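Myosin-17 (Arabidopsis thaliana, PDB 7KFL) probably carries cargo along actin filaments as a plant class XI myosin motor, with this globular tail serving as its cargo-binding domain. Local coordinates at residues D13-C18 with A33-K38. Numbering follows the deposited sequence.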
ATOM      1  N   ASP A  13     -21.647   4.958 -26.858  1.00 71.43           N
ATOM      2  CA  ASP A  13     -22.662   5.514 -25.919  1.00 71.90           C
ATOM      3  C   ASP A  13     -23.290   4.374 -25.104  1.00 70.58           C
ATOM      4  O   ASP A  13     -23.572   4.589 -23.910  1.00 70.24           O
ATOM      5  CB  ASP A  13     -23.750   6.308 -26.653  1.00 73.61           C
ATOM      6  CG  ASP A  13     -23.483   7.802 -26.754  1.00 74.84           C
ATOM      7  OD1 ASP A  13     -23.072   8.398 -25.737  1.00 75.28           O
ATOM      8  OD2 ASP A  13     -23.696   8.361 -27.848  1.00 76.58           O
ATOM      9  N   LEU A  14     -23.499   3.215 -25.736  1.00 69.72           N
ATOM     10  CA  LEU A  14     -24.104   2.006 -25.113  1.00 69.31           C
ATOM     11  C   LEU A  14     -23.154   1.426 -24.055  1.00 67.45           C
ATOM     12  O   LEU A  14     -23.618   1.199 -22.923  1.00 68.26           O
ATOM     13  CB  LEU A  14     -24.413   0.972 -26.203  1.00 70.26           C
ATOM     14  CG  LEU A  14     -25.892   0.724 -26.498  1.00 71.91           C
ATOM     15  CD1 LEU A  14     -26.590   0.091 -25.303  1.00 72.45           C
ATOM     16  CD2 LEU A  14     -26.596   2.007 -26.919  1.00 72.77           C
ATOM     17  N   LEU A  15     -21.887   1.190 -24.415  1.00 65.74           N
ATOM     18  CA  LEU A  15     -20.858   0.585 -23.525  1.00 64.42           C
ATOM     19  C   LEU A  15     -20.665   1.478 -22.294  1.00 63.68           C
ATOM     20  O   LEU A  15     -20.655   0.935 -21.178  1.00 62.46           O
ATOM     21  CB  LEU A  15     -19.542   0.406 -24.292  1.00 63.89           C
ATOM     22  CG  LEU A  15     -18.433  -0.338 -23.545  1.00 63.38           C
ATOM     23  CD1 LEU A  15     -18.871  -1.742 -23.155  1.00 63.76           C
ATOM     24  CD2 LEU A  15     -17.162  -0.398 -24.378  1.00 63.05           C
ATOM     25  N   VAL A  16     -20.530   2.794 -22.500  1.00 64.47           N
ATOM     26  CA  VAL A  16     -20.360   3.813 -21.420  1.00 65.32           C
ATOM     27  C   VAL A  16     -21.490   3.646 -20.398  1.00 66.35           C
ATOM     28  O   VAL A  16     -21.196   3.696 -19.189  1.00 66.73           O
ATOM     29  CB  VAL A  16     -20.315   5.248 -21.985  1.00 65.72           C
ATOM     30  CG1 VAL A  16     -20.553   6.303 -20.910  1.00 65.70           C
ATOM     31  CG2 VAL A  16     -19.006   5.523 -22.712  1.00 65.21           C
ATOM     32  N   LYS A  17     -22.726   3.451 -20.869  1.00 68.41           N
ATOM     33  CA  LYS A  17     -23.939   3.342 -20.014  1.00 70.02           C
ATOM     34  C   LYS A  17     -23.916   2.021 -19.236  1.00 69.29           C
ATOM     35  O   LYS A  17     -24.395   2.019 -18.086  1.00 69.80           O
ATOM     36  CB  LYS A  17     -25.207   3.487 -20.861  1.00 71.78           C
ATOM     37  CG  LYS A  17     -26.494   3.758 -20.086  1.00 74.20           C
ATOM     38  CD  LYS A  17     -26.409   4.872 -19.046  1.00 75.65           C
ATOM     39  CE  LYS A  17     -25.579   6.074 -19.463  1.00 76.33           C
ATOM     40  NZ  LYS A  17     -25.502   7.085 -18.382  1.00 77.09           N
ATOM     41  N   CYS A  18     -23.369   0.953 -19.825  1.00 68.02           N
ATOM     42  CA  CYS A  18     -23.231  -0.387 -19.190  1.00 68.11           C
ATOM     43  C   CYS A  18     -22.156  -0.353 -18.094  1.00 66.07           C
ATOM     44  O   CYS A  18     -22.432  -0.859 -16.988  1.00 67.04           O
ATOM     45  CB  CYS A  18     -22.900  -1.456 -20.222  1.00 69.26           C
ATOM     46  SG  CYS A  18     -24.253  -1.754 -21.390  1.00 74.76           S
ATOM     47  N   ALA A  33     -14.640  -5.228 -17.033  1.00 54.57           N
ATOM     48  CA  ALA A  33     -13.367  -5.496 -17.742  1.00 53.81           C
ATOM     49  C   ALA A  33     -13.599  -6.516 -18.865  1.00 54.39           C
ATOM     50  O   ALA A  33     -13.058  -6.313 -19.965  1.00 54.44           O
ATOM     51  CB  ALA A  33     -12.322  -5.979 -16.767  1.00 53.44           C
ATOM     52  N   CYS A  34     -14.375  -7.571 -18.594  1.00 55.35           N
ATOM     53  CA  CYS A  34     -14.700  -8.659 -19.555  1.00 56.78           C
ATOM     54  C   CYS A  34     -15.631  -8.128 -20.653  1.00 56.87           C
ATOM     55  O   CYS A  34     -15.400  -8.457 -21.831  1.00 56.93           O
ATOM     56  CB  CYS A  34     -15.337  -9.853 -18.852  1.00 57.91           C
ATOM     57  SG  CYS A  34     -14.193 -10.738 -17.761  1.00 59.16           S
ATOM     58  N   VAL A  35     -16.641  -7.338 -20.277  1.00 57.19           N
ATOM     59  CA  VAL A  35     -17.607  -6.695 -21.218  1.00 57.70           C
ATOM     60  C   VAL A  35     -16.840  -5.738 -22.138  1.00 57.76           C
ATOM     61  O   VAL A  35     -17.058  -5.804 -23.363  1.00 58.50           O
ATOM     62  CB  VAL A  35     -18.738  -5.975 -20.457  1.00 57.93           C
ATOM     63  CG1 VAL A  35     -19.535  -5.036 -21.353  1.00 57.84           C
ATOM     64  CG2 VAL A  35     -19.663  -6.968 -19.772  1.00 58.29           C
ATOM     65  N   ILE A  36     -15.987  -4.880 -21.565  1.00 57.82           N
ATOM     66  CA  ILE A  36     -15.147  -3.896 -22.316  1.00 57.59           C
ATOM     67  C   ILE A  36     -14.306  -4.662 -23.343  1.00 58.04           C
ATOM     68  O   ILE A  36     -14.420  -4.347 -24.542  1.00 58.28           O
ATOM     69  CB  ILE A  36     -14.274  -3.050 -21.362  1.00 56.83           C
ATOM     70  CG1 ILE A  36     -15.104  -2.005 -20.615  1.00 56.71           C
ATOM     71  CG2 ILE A  36     -13.117  -2.401 -22.111  1.00 56.88           C
ATOM     72  CD1 ILE A  36     -14.427  -1.443 -19.386  1.00 56.72           C
ATOM     73  N   TYR A  37     -13.512  -5.634 -22.882  1.00 58.19           N
ATOM     74  CA  TYR A  37     -12.539  -6.411 -23.697  1.00 58.47           C
ATOM     75  C   TYR A  37     -13.236  -7.035 -24.912  1.00 59.99           C
ATOM     76  O   TYR A  37     -12.693  -6.930 -26.028  1.00 61.30           O
ATOM     77  CB  TYR A  37     -11.871  -7.502 -22.859  1.00 58.21           C
ATOM     78  CG  TYR A  37     -10.873  -8.336 -23.622  1.00 57.99           C
ATOM     79  CD1 TYR A  37      -9.726  -7.767 -24.148  1.00 57.77           C
ATOM     80  CD2 TYR A  37     -11.075  -9.692 -23.827  1.00 58.74           C
ATOM     81  CE1 TYR A  37      -8.804  -8.519 -24.856  1.00 58.51           C
ATOM     82  CE2 TYR A  37     -10.162 -10.461 -24.531  1.00 59.12           C
ATOM     83  CZ  TYR A  37      -9.021  -9.872 -25.047  1.00 58.98           C
ATOM     84  OH  TYR A  37      -8.114 -10.615 -25.741  1.00 60.18           O
ATOM     85  N   LYS A  38     -14.397  -7.660 -24.699  1.00 61.50           N
ATOM     86  CA  LYS A  38     -15.133  -8.446 -25.728  1.00 62.40           C
ATOM     87  C   LYS A  38     -15.683  -7.518 -26.816  1.00 61.90           C
ATOM     88  O   LYS A  38     -15.536  -7.867 -28.004  1.00 62.57           O
ATOM     89  CB  LYS A  38     -16.240  -9.273 -25.072  1.00 63.51           C
ATOM     90  CG  LYS A  38     -15.731 -10.474 -24.293  1.00 64.90           C
ATOM     91  CD  LYS A  38     -16.816 -11.429 -23.874  1.00 66.44           C
ATOM     92  CE  LYS A  38     -16.257 -12.725 -23.333  1.00 67.57           C
ATOM     93  NZ  LYS A  38     -17.286 -13.478 -22.583  1.00 69.09           N
TER
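Leu15 reaches across to Val35 and Ile36, pairing two successive helices of the mainly helical globular tail as an antiparallel helical hairpin. The helices are 4-20 and 31-43, and a short link carrying a small antiparallel pair of strands returns the chain between them. Close packing is confined to one spot. The CD1 methyl of Leu15 meets the CG1 methyl of Val35 at 3.8 Å, an ordinary van der Waals distance, and the two side chains slide past one another in opposite directions. Leucine suits this place because its branch sits one carbon farther out and can span the gap, whereas valine, branched at CB, keeps its methyls close to the helix it belongs to. With CG anti to the backbone N (chi1 -174°), Leu15 carries its methyls across to Val35 and the backbone of Ile36; the same CD1 approaches Ile36 CA more loosely, at 4.4 Å. Ile36 is less tightly engaged: its CG1 stays 4.6 Å from Leu15 CD1. Its side chain also packs on Ile57 of helix 53-65 and Leu84 of helix 71-89, which makes this beta-branched residue a meeting point for apolar groups from several helices.

Around this patch the packing thins. Leu15 and Ile36, the closest pair of backbones, still stand 7.4 Å apart between CA atoms, and no hydrogen bond links the segments. On the solvent-exposed face of helix 4-20, the long, charged Lys17 is at home in water, while Leu14, though exposed, rests against Leu129. Asp13, also turned from the partner helix, forms a salt bridge with Arg56. Cys18 marks the loosening edge: its CB remains 5.0 Å from Val35 CG1, and its SG lies farther still from that methyl.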